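Demethylmenaquinone Methyltransferase (Thermus thermophilus, PDB 1J3L) is a trimeric protein of the RraA-like family, built on a mixed, curled beta sheet flanked by helices. Local coordinates at residues E14-P19 and L133-L138; G33-L38 and S141-D146. All blocks are in the same frame, centred on the assembly; numbering follows the deposited sequence.

Contact 1: residues E14-P19 and L133-L138; sequences EGEALP and LGVEVL
Val-135 points at strand 16-18 and sends one methyl to Glu-16 and the other to Ala-17 and Leu-18. Its CB already meets Leu-18, 3.7 Å from CD2. From there CG1, anti to the backbone N (chi1 178°), runs to Glu-16, where it lies 3.4 Å from CB and also meets CG, CD and OE2. The other branch, CG2, beside the backbone N, points further along the strand and reaches the carbonyl O of Ala-17 at 3.5 Å and Leu-18 CD2 at 3.5 Å, the latter closer than carbons usually pack. A beta-branched residue suits this place because both branches leave CB at once and fill two directions. The strands cross at 108° with their axes 7.3 Å apart, and no hydrogen bond joins them: strand 135-137, half of a beta hairpin with strand 130-132, packs against strand 16-18, which is itself paired with strand 149-153. Leu-152 on that strand also touches Val-135. The Glu-16 chain bends at chi2 (-78°), which lays its aliphatic part and carboxylate along CG1, while Lys-116 of the second subunit packs on the same residue. The same Leu-18 CD2 also meets Leu-133 CB at 3.9 Å; the leucine's length lets one methyl touch both.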
# COMPACT_ATOMS: atom_id res chain seq x y z
N GLU A 14 22.57 -8.92 14.25
CA GLU A 14 21.77 -9.13 15.46
C GLU A 14 20.63 -8.12 15.53
O GLU A 14 19.69 -8.27 16.31
CB GLU A 14 22.64 -9.02 16.73
CG GLU A 14 23.00 -7.59 17.11
CD GLU A 14 24.27 -7.09 16.45
OE1 GLU A 14 24.52 -7.42 15.27
OE2 GLU A 14 25.02 -6.36 17.13
N GLY A 15 20.71 -7.09 14.70
CA GLY A 15 19.67 -6.09 14.68
C GLY A 15 18.35 -6.67 14.21
O GLY A 15 18.33 -7.68 13.51
N GLU A 16 17.26 -6.04 14.61
CA GLU A 16 15.92 -6.46 14.21
C GLU A 16 15.50 -5.50 13.11
O GLU A 16 15.89 -4.34 13.11
CB GLU A 16 14.96 -6.35 15.39
CG GLU A 16 15.08 -7.48 16.40
CD GLU A 16 14.40 -8.74 15.92
OE1 GLU A 16 14.81 -9.25 14.86
OE2 GLU A 16 13.46 -9.21 16.61
N ALA A 17 14.70 -5.99 12.17
CA ALA A 17 14.26 -5.15 11.06
C ALA A 17 12.78 -5.33 10.73
O ALA A 17 12.21 -6.41 10.88
CB ALA A 17 15.12 -5.44 9.82
N LEU A 18 12.16 -4.24 10.28
CA LEU A 18 10.77 -4.25 9.89
C LEU A 18 10.69 -3.77 8.44
O LEU A 18 11.41 -2.86 8.04
CB LEU A 18 9.94 -3.33 10.79
CG LEU A 18 9.62 -3.91 12.18
CD1 LEU A 18 8.92 -2.87 13.03
CD2 LEU A 18 8.74 -5.13 12.00
N PRO A 19 9.83 -4.42 7.63
CA PRO A 19 9.70 -4.01 6.23
C PRO A 19 9.02 -2.64 6.16
O PRO A 19 8.36 -2.22 7.11
CB PRO A 19 8.84 -5.12 5.63
CG PRO A 19 8.00 -5.57 6.80
CD PRO A 19 8.99 -5.59 7.93
N LEU A 133 4.64 -6.51 14.54
CA LEU A 133 4.81 -7.33 13.35
C LEU A 133 5.93 -8.33 13.58
O LEU A 133 6.89 -8.40 12.82
CB LEU A 133 5.13 -6.47 12.12
CG LEU A 133 4.01 -5.57 11.57
CD1 LEU A 133 4.52 -4.83 10.34
CD2 LEU A 133 2.79 -6.41 11.20
N GLY A 134 5.79 -9.09 14.66
CA GLY A 134 6.76 -10.11 15.00
C GLY A 134 8.10 -9.62 15.53
O GLY A 134 8.91 -10.42 15.99
N VAL A 135 8.34 -8.32 15.48
CA VAL A 135 9.60 -7.78 15.96
C VAL A 135 9.47 -7.04 17.29
O VAL A 135 8.53 -6.28 17.51
CB VAL A 135 10.23 -6.84 14.92
CG1 VAL A 135 11.52 -6.25 15.45
CG2 VAL A 135 10.52 -7.61 13.65
N GLU A 136 10.43 -7.30 18.17
CA GLU A 136 10.46 -6.68 19.48
C GLU A 136 11.10 -5.30 19.41
O GLU A 136 12.19 -5.13 18.86
CB GLU A 136 11.25 -7.58 20.45
CG GLU A 136 11.44 -7.01 21.85
CD GLU A 136 12.25 -7.93 22.77
OE1 GLU A 136 13.43 -8.20 22.47
OE2 GLU A 136 11.69 -8.39 23.80
N VAL A 137 10.43 -4.30 19.97
CA VAL A 137 10.97 -2.95 19.98
C VAL A 137 11.23 -2.59 21.43
O VAL A 137 10.33 -2.62 22.26
CB VAL A 137 10.01 -1.95 19.34
CG1 VAL A 137 10.59 -0.55 19.42
CG2 VAL A 137 9.78 -2.33 17.87
N LEU A 138 12.47 -2.25 21.73
CA LEU A 138 12.85 -1.95 23.10
C LEU A 138 13.19 -0.51 23.40
O LEU A 138 13.84 0.18 22.62
CB LEU A 138 14.04 -2.82 23.51
CG LEU A 138 13.90 -4.35 23.53
CD1 LEU A 138 15.27 -4.95 23.77
CD2 LEU A 138 12.93 -4.78 24.62

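Contact 2: residues G33-L38 and S141-D146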
# COMPACT_ATOMS: atom_id res chain seq x y z
N GLY A 33 17.15 7.60 15.70
CA GLY A 33 17.31 8.08 17.06
C GLY A 33 17.11 7.03 18.14
O GLY A 33 16.76 5.88 17.85
N ARG A 34 17.34 7.44 19.38
CA ARG A 34 17.16 6.57 20.53
C ARG A 34 15.66 6.32 20.65
O ARG A 34 14.87 7.26 20.70
CB ARG A 34 17.70 7.25 21.79
CG ARG A 34 17.71 6.34 23.01
CD ARG A 34 18.22 7.04 24.26
NE ARG A 34 18.37 6.12 25.38
CZ ARG A 34 19.35 5.21 25.49
NH1 ARG A 34 20.27 5.11 24.55
NH2 ARG A 34 19.40 4.41 26.54
N VAL A 35 15.28 5.05 20.72
CA VAL A 35 13.88 4.65 20.82
C VAL A 35 13.23 4.89 22.18
O VAL A 35 13.81 4.66 23.23
CB VAL A 35 13.69 3.14 20.46
CG1 VAL A 35 12.27 2.71 20.71
CG2 VAL A 35 14.06 2.90 19.01
N ARG A 36 11.98 5.35 22.11
CA ARG A 36 11.15 5.61 23.27
C ARG A 36 9.85 4.89 22.86
O ARG A 36 9.35 5.11 21.76
CB ARG A 36 10.89 7.11 23.40
CG ARG A 36 10.44 7.54 24.77
CD ARG A 36 11.62 7.78 25.70
NE ARG A 36 11.16 7.97 27.06
CZ ARG A 36 10.34 8.94 27.46
NH1 ARG A 36 9.89 9.83 26.58
NH2 ARG A 36 9.96 9.02 28.72
N THR A 37 9.31 4.04 23.73
CA THR A 37 8.11 3.31 23.37
C THR A 37 6.86 3.74 24.11
O THR A 37 6.91 4.44 25.12
CB THR A 37 8.28 1.80 23.60
OG1 THR A 37 8.39 1.54 25.01
CG2 THR A 37 9.53 1.29 22.90
N LEU A 38 5.73 3.27 23.59
CA LEU A 38 4.44 3.58 24.17
C LEU A 38 3.41 2.60 23.61
O LEU A 38 3.40 2.29 22.42
CB LEU A 38 4.07 5.01 23.80
CG LEU A 38 2.79 5.63 24.33
CD1 LEU A 38 2.76 5.54 25.85
CD2 LEU A 38 2.73 7.08 23.87
N SER A 141 16.79 1.25 22.51
CA SER A 141 17.50 0.74 21.35
C SER A 141 17.61 1.90 20.38
O SER A 141 16.99 2.94 20.59
CB SER A 141 16.73 -0.42 20.71
OG SER A 141 15.38 -0.04 20.46
N PHE A 142 18.41 1.74 19.33
CA PHE A 142 18.58 2.79 18.33
C PHE A 142 17.76 2.43 17.11
O PHE A 142 17.82 1.30 16.62
CB PHE A 142 20.06 2.92 17.93
CG PHE A 142 20.35 4.12 17.06
CD1 PHE A 142 20.23 5.41 17.55
CD2 PHE A 142 20.75 3.94 15.74
CE1 PHE A 142 20.50 6.52 16.74
CE2 PHE A 142 21.03 5.04 14.92
CZ PHE A 142 20.90 6.33 15.42
N LEU A 143 16.97 3.38 16.62
CA LEU A 143 16.15 3.12 15.45
C LEU A 143 16.61 3.91 14.24
O LEU A 143 17.02 5.07 14.34
CB LEU A 143 14.67 3.42 15.74
CG LEU A 143 13.68 3.18 14.60
CD1 LEU A 143 12.28 2.96 15.15
CD2 LEU A 143 13.70 4.36 13.64
N LEU A 144 16.55 3.25 13.09
CA LEU A 144 16.94 3.84 11.83
C LEU A 144 15.76 3.65 10.91
O LEU A 144 15.15 2.59 10.87
CB LEU A 144 18.18 3.14 11.28
CG LEU A 144 19.52 3.80 11.58
CD1 LEU A 144 20.63 2.77 11.68
CD2 LEU A 144 19.82 4.82 10.50
N ALA A 145 15.42 4.69 10.15
CA ALA A 145 14.30 4.60 9.24
C ALA A 145 14.56 5.28 7.92
O ALA A 145 15.04 6.42 7.87
CB ALA A 145 13.05 5.19 9.90
N ASP A 146 14.24 4.57 6.84
CA ASP A 146 14.38 5.09 5.49
C ASP A 146 13.48 4.31 4.53
O ASP A 146 12.68 3.49 4.97
CB ASP A 146 15.85 5.03 5.04
CG ASP A 146 16.40 3.62 4.99
OD1 ASP A 146 15.69 2.72 4.51
OD2 ASP A 146 17.56 3.42 5.43
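Val-35 and Leu-143 meet with their side chains crossing at about a right angle, the valine CG2 pressed to 3.4 Å from the leucine CB, a tight approach for two carbons. The same CG2 lies 3.5 Å from Ser-141 OG. Its CG1 stands anti to the backbone N (chi1 174°), which leaves CG2 beside that nitrogen and turned to strand 142-146. On the other face of the sheet Phe-142 brings its ring back alongside Gly-33: CE1 comes to 3.6 Å from the glycine CA, and the carbonyl O of Gly-33 approaches CD1 obliquely. Gly-33 is nearly fully extended (phi 167°), leaving no room for a side chain next to the carbonyl O of the residue before, which suits glycine.

Between the two faces runs an antiparallel ladder. Gly-33 and Leu-143 form a hydrogen-bonded pair: N of Gly-33 gives to O of Leu-143 at 2.9 Å, and N of Leu-143 returns a straighter bond to O of Gly-33 at 2.8 Å. Arg-34 and Phe-142 follow as a non-hydrogen-bonded pair, and N of Val-35 then bonds O of Ser-141 at 2.7 Å. Strand 31-39 also runs parallel to strand 58-63 in this mixed sheet, where Leu-143 touches Val-59 and Phe-61. These bonds, with others from Arg-34 to Gly-57 and Val-59, meet much of the backbone polarity, leaving buried Val-35 and Leu-143 to pack by apolar contact beside the Ser-141 hydroxyl, engaged by Leu-138 O.

Overall arrangement
Contact 1 and contact 2 have centres about 11 Å apart and touch through the end of segment 133-138: Val-137 CG1 lies 3.9 Å from Val-35 CG1, and the carbonyl O of Leu-138 is 3.5 Å from the same methyl. Val-35 thus sends CG1 to segment 133-138 and CG2 to Leu-143. Strands 135-137 and 142-146 are consecutive in the chain; strand 149-153 joins 16-18 and 142-146 in the mixed sheet, while 135-137 belongs to a separate hairpin packed against it. Contact 2 is the more central, about 6 Å from the chain centre against about 13 Å for contact 1, where a second subunit adjoins. The bound magnesium ion is about 11 Å from the Arg-34 side chain.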